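Local coordinates for protein ORF10 (Moritella marina, PDB 6RIW) that probably condenses acyl and malonyl units during chain elongation, as the ketosynthase–chain length factor didomain of a polyunsaturated fatty acid synthase, at residues G15-D20 and S67-D72; F58-G63 and A243-A248; D88-G93 and A176-Q181; A226-V231 and A259-G264. All blocks are in the same frame, centred on the assembly; numbering follows the deposited sequence.

Contact 1 of 4, residues G15-D20 and S67-D72; sequences GSQAPD and SDFNFD
Q17 reaches across to F69, bringing its amide to the rim of the ring. NE2 lies near the plane of the phenyl group, 4.2 Å from F69 CD1, so it meets the edge; the amide plane is turned 81° from that of the ring. Two torsions create this meeting: Q17 places CG beside its own backbone N and runs extended beyond it, while F69 has CG opposite its backbone N (chi1 176°), which swings the ring back toward the glutamine. Q17 NE2 also comes to 4.0 Å from D68 O, too far for a hydrogen bond, and no direct polar bond joins the two segments.

Water supplies the polar links instead. One molecule accepts from G15 N at 2.9 Å and from S67 N at 3.0 Å, tying two backbone amides together. A second accepts from N70 N at 2.9 Å, and from Q17 NE2 only weakly, at 3.4 Å. Across this contact the amide is thus held only lightly, whereas the backbone of Q17 is fixed by hydrogen bonds to Q21 and Y95.

Y95 of helix 88-104 braces both partners: its hydroxyl hydrogen-bonds Q17 O, and its ring meets F69 edge-to-face. W92 meets the same phenyl group with planes nearly perpendicular. The contact is a small surface junction of two connecting loops in the N-terminal ketosynthase half of a thiolase-like fold, one following strand 4-12 and leading through A18, the N-cap, into helix 19-27, the other leaving strand 62-64.

Contact 2 of 4, residues F58-G63 and A243-A248; sequences FYCVHG and ANNVHA
H62 has CG beside its backbone N (chi1 -76°), whereas N245 turns CG away from its own N (chi1 -151°), and these two settings bring the imidazole and the amide together. The side chains cross at about a right angle, with their planes 63° apart. N245 OD1 lies 3.8 Å from H62 CE1. The amide nitrogen ND2 sits equally near H62 ND1, at 3.8 Å. C60 is a more distant neighbour, its SG 4.5 Å from N245 ND2.

Within the segments, H62 N makes a weak bond to C60 SG at 3.5 Å. On the other side, N244 OD1 accepts from V246 N at 2.9 Å, forming an Asx turn around N245; the donor stands above the carbonyl plane. Beyond the pair, F258 meets the H62 ring with planes about 20° apart, and Y59 OH bonds Y241 O, a second tie between the loops.

Chemically, the approaches of OD1 to CE1 and of ND2 to ND1 are equally long, so the contact is van der Waals with at most a weak dipolar component, and no directional bond between the two side chains fixes the amide.

Contact 3 of 4, residues D88-G93 and A176-Q181; sequences DLNQWG and AALIAQ
The two segments approach most closely at G93 and I179, whose CA atoms are 7.1 Å apart, with N90 and L178 the next pair at 7.8 Å. N90 and G93 lie about one turn apart on helix 88-104, while L178 and I179 are consecutive on helix 174-183. Helix 174-183 is regularly bonded here (A180 N to A176 O, 3.1 Å), while the bond from G93 N to L89 O is weak.

L178 holds CG opposite its backbone N (chi1 174°); the leucine and asparagine side chains cross at about a right angle and CD2 reaches N90. That single methyl touches two parts of N90: OD1 at 3.7 Å and CB at the same 3.7 Å. Next to it, I179 turns its longer branch onto bare backbone, because G93 presents no side chain. The methyl CD1 rests 3.9 Å from G93 O and 4.0 Å from G93 C. The same carbonyl is satisfied by T97 OG1, so the isoleucine packs beside an oxygen already bonded.

L94 and T97 extend the interface, and on the other flank of helix 88-104 W92 faces strand 259-270. The two helices lead into strands 115-120 and 189-193, parallel neighbours, consistent with the alternating helix and sheet layers (alpha-beta-alpha-beta-alpha) of the thiolase-like ketosynthase fold.

Contact 4 of 4, residues A226-V231 and A259-G264; sequences ADPMFV and AGEGAG
A capped helix start packs here on a core strand of the N-terminal ketosynthase half, where the thiolase-like fold passes from strand 217-224 into helix 228-237 and returns along strand 259-270, antiparallel to the first. D227 is the N-cap: its OD1 accepts from M229 N at 3.0 Å with an N-H...O angle of 147°, the donor standing well above the carboxylate plane. V231 N then bonds D227 O at 3.1 Å, the first turn of the helix. The other carboxylate oxygen, OD2, forms a salt bridge with R592 and a hydrogen bond with N130; R592 belongs to the second ketosynthase-like half, so this cap also reaches across to it.

Two residues of the first turn touch the strand: V231 points toward it, and P228 grazes it with CG. V231 has CG1 opposite its backbone N (chi1 170°), and that methyl lands 4.1 Å from A259 CB, an apolar contact. P228 crosses the E261 side chain obliquely, its CG 4.1 Å from E261 OE1.

E261 takes the crowded position for CG, between its backbone N and carbonyl carbon (chi1 50°), and then runs extended, carrying its buried carboxylate toward the helix start. There OE2 accepts a hydrogen bond from I66 N, a donor that would be expected to help stabilise a negative charge. W92 packs against the same side chain. A water provides the polar bridge between the segments, donating to E261 OE1 at 2.9 Å and to A226 O at 2.7 Å.

Overall arrangement
From the N terminus, contact 1 closes the first loop, residues 15 to 72, joining the exits of strands 4-12 and 62-64. Contact 2 opens inside that loop at 58-63 and closes only at 243-248, so the two cross. Contact 3 is nested within contact 2's span and pairs helices 88-104 and 174-183. Contact 4 opens at 226-231, before contact 2 closes, and ends at 259-264, tying helix 228-237 to strand 259-270; these also cross, contact 2 reaching strand 62-64 and contact 4 its neighbour 259-270. Contacts 1, 3 and 4 are in series, each closing before the next opens. Segment 88-93 touches contacts 1 and 4 through W92.

Contact 1 of 4, residues G15-D20 and S67-D72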
loop_
_atom_site.group_PDB
_atom_site.type_symbol
_atom_site.label_atom_id
_atom_site.label_comp_id
_atom_site.label_asym_id
_atom_site.label_seq_id
_atom_site.Cartn_x
_atom_site.Cartn_y
_atom_site.Cartn_z
ATOM N N GLY A 15 19.459 -9.520 -11.178
ATOM C CA GLY A 15 20.153 -10.367 -12.119
ATOM C C GLY A 15 19.456 -10.638 -13.439
ATOM O O GLY A 15 20.122 -11.114 -14.366
ATOM N N SER A 16 18.156 -10.370 -13.584
ATOM C CA SER A 16 17.499 -10.797 -14.819
ATOM C C SER A 16 16.352 -9.875 -15.212
ATOM O O SER A 16 15.754 -9.200 -14.369
ATOM C CB SER A 16 17.006 -12.251 -14.707
ATOM O OG SER A 16 15.959 -12.374 -13.765
ATOM N N GLN A 17 16.056 -9.857 -16.521
ATOM C CA GLN A 17 14.998 -9.016 -17.072
ATOM C C GLN A 17 13.985 -9.801 -17.897
ATOM O O GLN A 17 13.121 -9.192 -18.539
ATOM C CB GLN A 17 15.596 -7.892 -17.934
ATOM C CG GLN A 17 16.771 -7.157 -17.301
ATOM C CD GLN A 17 17.377 -6.131 -18.245
ATOM O OE1 GLN A 17 16.919 -5.975 -19.378
ATOM N NE2 GLN A 17 18.418 -5.435 -17.786
ATOM N N ALA A 18 14.060 -11.132 -17.899
ATOM C CA ALA A 18 13.176 -11.959 -18.710
ATOM C C ALA A 18 13.105 -13.334 -18.072
ATOM O O ALA A 18 14.023 -13.711 -17.338
ATOM C CB ALA A 18 13.680 -12.062 -20.161
ATOM N N PRO A 19 12.028 -14.096 -18.304
ATOM C CA PRO A 19 11.885 -15.377 -17.586
ATOM C C PRO A 19 12.904 -16.435 -17.991
ATOM O O PRO A 19 13.326 -17.225 -17.139
ATOM C CB PRO A 19 10.448 -15.815 -17.922
ATOM C CG PRO A 19 9.734 -14.537 -18.280
ATOM C CD PRO A 19 10.775 -13.697 -18.972
ATOM N N ASP A 20 13.302 -16.497 -19.264
ATOM C CA ASP A 20 14.271 -17.524 -19.656
ATOM C C ASP A 20 15.649 -17.237 -19.067
ATOM O O ASP A 20 16.390 -18.161 -18.707
ATOM C CB ASP A 20 14.338 -17.628 -21.179
ATOM C CG ASP A 20 14.855 -16.349 -21.831
ATOM O OD1 ASP A 20 14.835 -15.278 -21.172
ATOM O OD2 ASP A 20 15.285 -16.411 -23.006
ATOM N N SER A 67 20.223 -3.790 -11.062
ATOM C CA SER A 67 21.365 -3.032 -11.554
ATOM C C SER A 67 21.271 -2.873 -13.064
ATOM O O SER A 67 20.851 -3.801 -13.767
ATOM C CB SER A 67 22.677 -3.726 -11.191
ATOM O OG SER A 67 22.786 -3.845 -9.780
ATOM N N ASP A 68 21.639 -1.684 -13.550
ATOM C CA ASP A 68 21.866 -1.448 -14.980
ATOM C C ASP A 68 20.616 -1.709 -15.820
ATOM O O ASP A 68 20.688 -2.228 -16.938
ATOM C CB ASP A 68 23.045 -2.287 -15.474
ATOM C CG ASP A 68 24.313 -2.015 -14.676
ATOM O OD1 ASP A 68 24.643 -0.819 -14.484
ATOM O OD2 ASP A 68 24.960 -2.982 -14.217
ATOM N N PHE A 69 19.454 -1.365 -15.278
ATOM C CA PHE A 69 18.204 -1.402 -16.032
ATOM C C PHE A 69 17.955 -0.010 -16.604
ATOM O O PHE A 69 17.941 0.971 -15.861
ATOM C CB PHE A 69 17.026 -1.833 -15.151
ATOM C CG PHE A 69 15.699 -1.793 -15.863
ATOM C CD1 PHE A 69 15.353 -2.787 -16.770
ATOM C CD2 PHE A 69 14.808 -0.745 -15.649
ATOM C CE1 PHE A 69 14.128 -2.753 -17.437
ATOM C CE2 PHE A 69 13.584 -0.694 -16.306
ATOM C CZ PHE A 69 13.243 -1.707 -17.211
ATOM N N ASN A 70 17.747 0.076 -17.916
ATOM C CA ASN A 70 17.515 1.355 -18.588
ATOM C C ASN A 70 16.125 1.272 -19.203
ATOM O O ASN A 70 15.922 0.580 -20.207
ATOM C CB ASN A 70 18.590 1.642 -19.643
ATOM C CG ASN A 70 19.996 1.637 -19.066
ATOM O OD1 ASN A 70 20.822 0.790 -19.411
ATOM N ND2 ASN A 70 20.274 2.585 -18.183
ATOM N N PHE A 71 15.166 1.938 -18.566
ATOM C CA PHE A 71 13.775 1.857 -18.982
ATOM C C PHE A 71 13.577 2.540 -20.329
ATOM O O PHE A 71 14.028 3.671 -20.532
ATOM C CB PHE A 71 12.893 2.518 -17.926
ATOM C CG PHE A 71 11.438 2.570 -18.282
ATOM C CD1 PHE A 71 10.690 1.409 -18.381
ATOM C CD2 PHE A 71 10.806 3.799 -18.468
ATOM C CE1 PHE A 71 9.328 1.472 -18.699
ATOM C CE2 PHE A 71 9.451 3.863 -18.776
ATOM C CZ PHE A 71 8.717 2.707 -18.890
ATOM N N ASP A 72 12.886 1.852 -21.235
ATOM C CA ASP A 72 12.468 2.410 -22.520
ATOM C C ASP A 72 11.055 2.948 -22.358
ATOM O O ASP A 72 10.113 2.172 -22.196
ATOM C CB ASP A 72 12.541 1.334 -23.602
ATOM C CG ASP A 72 12.073 1.818 -24.974
ATOM O OD1 ASP A 72 11.571 2.956 -25.120
ATOM O OD2 ASP A 72 12.216 1.027 -25.929
HETATM O O HOH W 1 19.941 -6.718 -11.755
HETATM O O HOH W 2 18.054 -2.447 -19.403
#

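Contact 2 of 4, residues F58-G63 and A243-A248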
loop_
_atom_site.group_PDB
_atom_site.type_symbol
_atom_site.label_atom_id
_atom_site.label_comp_id
_atom_site.label_asym_id
_atom_site.label_seq_id
_atom_site.Cartn_x
_atom_site.Cartn_y
_atom_site.Cartn_z
ATOM N N PHE A 58 22.584 1.230 9.548
ATOM C CA PHE A 58 22.276 -0.163 9.258
ATOM C C PHE A 58 23.544 -1.001 9.400
ATOM O O PHE A 58 24.654 -0.478 9.351
ATOM C CB PHE A 58 21.620 -0.367 7.874
ATOM C CG PHE A 58 22.107 0.547 6.784
ATOM C CD1 PHE A 58 23.415 0.507 6.354
ATOM C CD2 PHE A 58 21.219 1.385 6.133
ATOM C CE1 PHE A 58 23.845 1.323 5.314
ATOM C CE2 PHE A 58 21.630 2.201 5.089
ATOM C CZ PHE A 58 22.951 2.173 4.677
ATOM N N TYR A 59 23.382 -2.297 9.676
ATOM C CA TYR A 59 24.552 -3.148 9.886
ATOM C C TYR A 59 24.709 -4.186 8.788
ATOM O O TYR A 59 25.515 -5.107 8.930
ATOM C CB TYR A 59 24.508 -3.822 11.268
ATOM C CG TYR A 59 23.404 -4.846 11.503
ATOM C CD1 TYR A 59 23.637 -6.203 11.333
ATOM C CD2 TYR A 59 22.153 -4.449 11.953
ATOM C CE1 TYR A 59 22.643 -7.136 11.576
ATOM C CE2 TYR A 59 21.155 -5.364 12.206
ATOM C CZ TYR A 59 21.397 -6.708 12.008
ATOM O OH TYR A 59 20.391 -7.610 12.259
ATOM N N CYS A 60 23.973 -4.043 7.687
ATOM C CA CYS A 60 24.103 -4.933 6.542
ATOM C C CYS A 60 23.754 -4.142 5.287
ATOM O O CYS A 60 22.770 -3.393 5.290
ATOM C CB CYS A 60 23.183 -6.151 6.706
ATOM S SG CYS A 60 23.146 -7.315 5.299
ATOM N N VAL A 61 24.566 -4.279 4.234
ATOM C CA VAL A 61 24.278 -3.632 2.951
ATOM C C VAL A 61 23.987 -4.636 1.845
ATOM O O VAL A 61 23.736 -4.225 0.699
ATOM C CB VAL A 61 25.410 -2.674 2.520
ATOM C CG1 VAL A 61 25.540 -1.517 3.503
ATOM C CG2 VAL A 61 26.723 -3.420 2.375
ATOM N N HIS A 62 23.975 -5.934 2.152
ATOM C CA HIS A 62 23.686 -6.957 1.158
ATOM C C HIS A 62 22.192 -7.000 0.845
ATOM O O HIS A 62 21.351 -6.849 1.735
ATOM C CB HIS A 62 24.149 -8.329 1.656
ATOM C CG HIS A 62 25.629 -8.530 1.568
ATOM N ND1 HIS A 62 26.490 -8.200 2.596
ATOM C CD2 HIS A 62 26.406 -9.001 0.564
ATOM C CE1 HIS A 62 27.731 -8.459 2.228
ATOM N NE2 HIS A 62 27.708 -8.948 1.001
ATOM N N GLY A 63 21.875 -7.225 -0.424
ATOM C CA GLY A 63 20.490 -7.362 -0.845
ATOM C C GLY A 63 20.421 -7.823 -2.284
ATOM O O GLY A 63 21.441 -8.070 -2.931
ATOM N N ALA A 243 23.589 -11.828 11.896
ATOM C CA ALA A 243 24.781 -11.350 12.584
ATOM C C ALA A 243 26.038 -12.012 12.034
ATOM O O ALA A 243 27.086 -11.362 11.956
ATOM C CB ALA A 243 24.653 -11.582 14.092
ATOM N N ASN A 244 25.951 -13.275 11.605
ATOM C CA ASN A 244 27.092 -13.956 11.001
ATOM C C ASN A 244 27.170 -13.761 9.485
ATOM O O ASN A 244 27.948 -14.448 8.817
ATOM C CB ASN A 244 27.056 -15.448 11.353
ATOM C CG ASN A 244 25.919 -16.189 10.674
ATOM O OD1 ASN A 244 25.050 -15.581 10.039
ATOM N ND2 ASN A 244 25.920 -17.513 10.803
ATOM N N ASN A 245 26.357 -12.862 8.929
ATOM C CA ASN A 245 26.323 -12.569 7.491
ATOM C C ASN A 245 25.943 -13.785 6.645
ATOM O O ASN A 245 26.237 -13.828 5.447
ATOM C CB ASN A 245 27.656 -11.976 7.013
ATOM C CG ASN A 245 27.495 -11.049 5.814
ATOM O OD1 ASN A 245 28.105 -11.269 4.766
ATOM N ND2 ASN A 245 26.675 -10.010 5.962
ATOM N N VAL A 246 25.259 -14.769 7.231
ATOM C CA VAL A 246 24.798 -15.947 6.500
ATOM C C VAL A 246 23.290 -15.824 6.277
ATOM O O VAL A 246 22.495 -15.948 7.220
ATOM C CB VAL A 246 25.138 -17.257 7.229
ATOM C CG1 VAL A 246 24.556 -18.442 6.485
ATOM C CG2 VAL A 246 26.652 -17.407 7.357
ATOM N N HIS A 247 22.904 -15.613 5.019
ATOM C CA HIS A 247 21.505 -15.632 4.578
ATOM C C HIS A 247 21.324 -16.883 3.723
ATOM O O HIS A 247 21.734 -16.913 2.559
ATOM C CB HIS A 247 21.154 -14.360 3.803
ATOM C CG HIS A 247 19.955 -14.511 2.918
ATOM N ND1 HIS A 247 18.693 -14.793 3.408
ATOM C CD2 HIS A 247 19.830 -14.437 1.572
ATOM C CE1 HIS A 247 17.841 -14.881 2.397
ATOM N NE2 HIS A 247 18.506 -14.676 1.274
ATOM N N ALA A 248 20.707 -17.913 4.296
ATOM C CA ALA A 248 20.669 -19.230 3.657
ATOM C C ALA A 248 19.376 -19.931 4.028
ATOM O O ALA A 248 19.321 -20.694 5.005
ATOM C CB ALA A 248 21.873 -20.074 4.062
#

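Contact 3 of 4, residues D88-G93 and A176-Q181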
loop_
_atom_site.group_PDB
_atom_site.type_symbol
_atom_site.label_atom_id
_atom_site.label_comp_id
_atom_site.label_asym_id
_atom_site.label_seq_id
_atom_site.Cartn_x
_atom_site.Cartn_y
_atom_site.Cartn_z
ATOM N N ASP A 88 11.578 4.516 -10.414
ATOM C CA ASP A 88 11.725 3.073 -10.656
ATOM C C ASP A 88 10.439 2.319 -10.348
ATOM O O ASP A 88 10.078 1.359 -11.047
ATOM C CB ASP A 88 12.839 2.508 -9.774
ATOM C CG ASP A 88 14.235 2.838 -10.280
ATOM O OD1 ASP A 88 14.379 3.145 -11.482
ATOM O OD2 ASP A 88 15.179 2.796 -9.449
ATOM N N LEU A 89 9.765 2.688 -9.257
ATOM C CA LEU A 89 8.515 2.008 -8.914
ATOM C C LEU A 89 7.588 1.941 -10.119
ATOM O O LEU A 89 7.081 0.870 -10.477
ATOM C CB LEU A 89 7.823 2.728 -7.765
ATOM C CG LEU A 89 6.823 1.867 -6.981
ATOM C CD1 LEU A 89 6.600 2.487 -5.602
ATOM C CD2 LEU A 89 5.538 1.754 -7.727
ATOM N N ASN A 90 7.338 3.090 -10.743
ATOM C CA ASN A 90 6.425 3.125 -11.880
ATOM C C ASN A 90 7.041 2.462 -13.097
ATOM O O ASN A 90 6.360 1.716 -13.820
ATOM C CB ASN A 90 6.059 4.571 -12.208
ATOM C CG ASN A 90 5.545 5.336 -10.994
ATOM O OD1 ASN A 90 4.346 5.467 -10.802
ATOM N ND2 ASN A 90 6.456 5.836 -10.176
ATOM N N GLN A 91 8.319 2.742 -13.359
ATOM C CA GLN A 91 8.933 2.255 -14.593
ATOM C C GLN A 91 9.073 0.740 -14.579
ATOM O O GLN A 91 8.860 0.080 -15.607
ATOM C CB GLN A 91 10.290 2.916 -14.788
ATOM C CG GLN A 91 10.153 4.436 -14.999
ATOM C CD GLN A 91 11.454 5.093 -15.372
ATOM O OE1 GLN A 91 12.526 4.537 -15.153
ATOM N NE2 GLN A 91 11.368 6.296 -15.949
ATOM N N TRP A 92 9.449 0.171 -13.432
ATOM C CA TRP A 92 9.571 -1.281 -13.367
ATOM C C TRP A 92 8.216 -1.951 -13.565
ATOM O O TRP A 92 8.127 -2.990 -14.222
ATOM C CB TRP A 92 10.181 -1.709 -12.037
ATOM C CG TRP A 92 11.590 -1.269 -11.829
ATOM C CD1 TRP A 92 12.428 -0.680 -12.743
ATOM C CD2 TRP A 92 12.330 -1.369 -10.613
ATOM N NE1 TRP A 92 13.641 -0.413 -12.166
ATOM C CE2 TRP A 92 13.612 -0.836 -10.860
ATOM C CE3 TRP A 92 12.033 -1.864 -9.338
ATOM C CZ2 TRP A 92 14.594 -0.755 -9.865
ATOM C CZ3 TRP A 92 13.013 -1.800 -8.350
ATOM C CH2 TRP A 92 14.282 -1.255 -8.626
ATOM N N GLY A 93 7.151 -1.384 -12.982
ATOM C CA GLY A 93 5.817 -1.942 -13.182
ATOM C C GLY A 93 5.337 -1.834 -14.621
ATOM O O GLY A 93 4.720 -2.764 -15.151
ATOM N N ALA A 176 -0.814 1.376 -10.010
ATOM C CA ALA A 176 -1.751 0.467 -10.666
ATOM C C ALA A 176 -2.621 1.205 -11.684
ATOM O O ALA A 176 -2.892 0.683 -12.770
ATOM C CB ALA A 176 -2.624 -0.234 -9.628
ATOM N N ALA A 177 -3.075 2.414 -11.351
ATOM C CA ALA A 177 -3.851 3.193 -12.312
ATOM C C ALA A 177 -2.992 3.631 -13.490
ATOM O O ALA A 177 -3.488 3.747 -14.613
ATOM C CB ALA A 177 -4.474 4.413 -11.619
ATOM N N LEU A 178 -1.709 3.892 -13.253
ATOM C CA LEU A 178 -0.832 4.288 -14.342
ATOM C C LEU A 178 -0.618 3.136 -15.309
ATOM O O LEU A 178 -0.615 3.334 -16.532
ATOM C CB LEU A 178 0.501 4.759 -13.782
ATOM C CG LEU A 178 1.563 5.066 -14.834
ATOM C CD1 LEU A 178 1.267 6.404 -15.431
ATOM C CD2 LEU A 178 2.935 5.101 -14.191
ATOM N N ILE A 179 -0.420 1.932 -14.774
ATOM C CA ILE A 179 -0.349 0.739 -15.611
ATOM C C ILE A 179 -1.613 0.607 -16.453
ATOM O O ILE A 179 -1.548 0.354 -17.661
ATOM C CB ILE A 179 -0.101 -0.504 -14.739
ATOM C CG1 ILE A 179 1.380 -0.536 -14.335
ATOM C CG2 ILE A 179 -0.543 -1.792 -15.462
ATOM C CD1 ILE A 179 1.662 -1.425 -13.148
ATOM N N ALA A 180 -2.785 0.793 -15.831
ATOM C CA ALA A 180 -4.034 0.650 -16.578
ATOM C C ALA A 180 -4.100 1.662 -17.715
ATOM O O ALA A 180 -4.453 1.312 -18.851
ATOM C CB ALA A 180 -5.241 0.802 -15.640
ATOM N N GLN A 181 -3.716 2.913 -17.445
ATOM C CA GLN A 181 -3.810 3.918 -18.497
ATOM C C GLN A 181 -2.752 3.697 -19.569
ATOM O O GLN A 181 -3.063 3.764 -20.764
ATOM C CB GLN A 181 -3.719 5.342 -17.930
ATOM C CG GLN A 181 -3.929 6.402 -19.028
ATOM C CD GLN A 181 -4.123 7.818 -18.497
ATOM O OE1 GLN A 181 -3.806 8.135 -17.341
ATOM N NE2 GLN A 181 -4.664 8.674 -19.346
#

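Contact 4 of 4, residues A226-V231 and A259-G264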
loop_
_atom_site.group_PDB
_atom_site.type_symbol
_atom_site.label_atom_id
_atom_site.label_comp_id
_atom_site.label_asym_id
_atom_site.label_seq_id
_atom_site.Cartn_x
_atom_site.Cartn_y
_atom_site.Cartn_z
ATOM N N ALA A 226 10.848 0.552 -2.890
ATOM C CA ALA A 226 10.989 1.554 -1.843
ATOM C C ALA A 226 12.429 2.060 -1.761
ATOM O O ALA A 226 13.377 1.398 -2.194
ATOM C CB ALA A 226 10.583 0.951 -0.494
ATOM N N ASP A 227 12.584 3.234 -1.156
ATOM C CA ASP A 227 13.886 3.799 -0.839
ATOM C C ASP A 227 14.687 2.769 -0.053
ATOM O O ASP A 227 14.319 2.410 1.074
ATOM C CB ASP A 227 13.714 5.103 -0.040
ATOM C CG ASP A 227 15.041 5.703 0.427
ATOM O OD1 ASP A 227 16.115 5.181 0.062
ATOM O OD2 ASP A 227 14.998 6.714 1.165
ATOM N N PRO A 228 15.773 2.245 -0.632
ATOM C CA PRO A 228 16.569 1.232 0.081
ATOM C C PRO A 228 17.061 1.668 1.450
ATOM O O PRO A 228 17.204 0.813 2.340
ATOM C CB PRO A 228 17.740 0.971 -0.884
ATOM C CG PRO A 228 17.165 1.296 -2.260
ATOM C CD PRO A 228 16.256 2.490 -2.005
ATOM N N MET A 229 17.321 2.966 1.663
ATOM C CA MET A 229 17.733 3.402 2.994
ATOM C C MET A 229 16.611 3.206 4.004
ATOM O O MET A 229 16.859 2.782 5.143
ATOM C CB MET A 229 18.183 4.864 2.980
ATOM C CG MET A 229 18.607 5.345 4.363
ATOM S SD MET A 229 18.933 7.114 4.460
ATOM C CE MET A 229 20.393 7.187 3.435
ATOM N N PHE A 230 15.369 3.487 3.596
ATOM C CA PHE A 230 14.220 3.271 4.469
ATOM C C PHE A 230 14.045 1.795 4.779
ATOM O O PHE A 230 13.777 1.421 5.933
ATOM C CB PHE A 230 12.961 3.826 3.797
ATOM C CG PHE A 230 11.749 3.876 4.698
ATOM C CD1 PHE A 230 10.889 2.790 4.794
ATOM C CD2 PHE A 230 11.466 5.025 5.422
ATOM C CE1 PHE A 230 9.764 2.833 5.629
ATOM C CE2 PHE A 230 10.347 5.094 6.249
ATOM C CZ PHE A 230 9.498 3.990 6.355
ATOM N N VAL A 231 14.224 0.935 3.761
ATOM C CA VAL A 231 14.076 -0.508 3.943
ATOM C C VAL A 231 15.154 -1.051 4.875
ATOM O O VAL A 231 14.889 -1.860 5.782
ATOM C CB VAL A 231 14.125 -1.216 2.580
ATOM C CG1 VAL A 231 14.226 -2.726 2.776
ATOM C CG2 VAL A 231 12.896 -0.837 1.754
ATOM N N ALA A 259 17.146 -8.312 2.092
ATOM C CA ALA A 259 15.984 -7.796 1.379
ATOM C C ALA A 259 16.329 -7.549 -0.091
ATOM O O ALA A 259 17.467 -7.727 -0.523
ATOM C CB ALA A 259 15.477 -6.525 2.048
ATOM N N GLY A 260 15.336 -7.136 -0.881
ATOM C CA GLY A 260 15.529 -7.039 -2.316
ATOM C C GLY A 260 14.443 -6.186 -2.945
ATOM O O GLY A 260 13.520 -5.717 -2.275
ATOM N N GLU A 261 14.569 -5.993 -4.252
ATOM C CA GLU A 261 13.665 -5.137 -5.001
ATOM C C GLU A 261 13.433 -5.762 -6.370
ATOM O O GLU A 261 14.146 -6.682 -6.783
ATOM C CB GLU A 261 14.244 -3.716 -5.123
ATOM C CG GLU A 261 15.672 -3.718 -5.616
ATOM C CD GLU A 261 16.264 -2.317 -5.781
ATOM O OE1 GLU A 261 15.839 -1.378 -5.062
ATOM O OE2 GLU A 261 17.159 -2.151 -6.651
ATOM N N GLY A 262 12.412 -5.277 -7.065
ATOM C CA GLY A 262 12.123 -5.741 -8.406
ATOM C C GLY A 262 10.625 -5.755 -8.644
ATOM O O GLY A 262 9.860 -5.166 -7.883
ATOM N N ALA A 263 10.221 -6.469 -9.704
ATOM C CA ALA A 263 8.828 -6.466 -10.132
ATOM C C ALA A 263 8.539 -7.721 -10.940
ATOM O O ALA A 263 9.441 -8.327 -11.519
ATOM C CB ALA A 263 8.491 -5.224 -10.971
ATOM N N GLY A 264 7.264 -8.106 -10.958
ATOM C CA GLY A 264 6.824 -9.210 -11.790
ATOM C C GLY A 264 5.380 -9.021 -12.203
ATOM O O GLY A 264 4.611 -8.324 -11.536
HETATM O O HOH W 3 14.275 -1.154 -2.646
#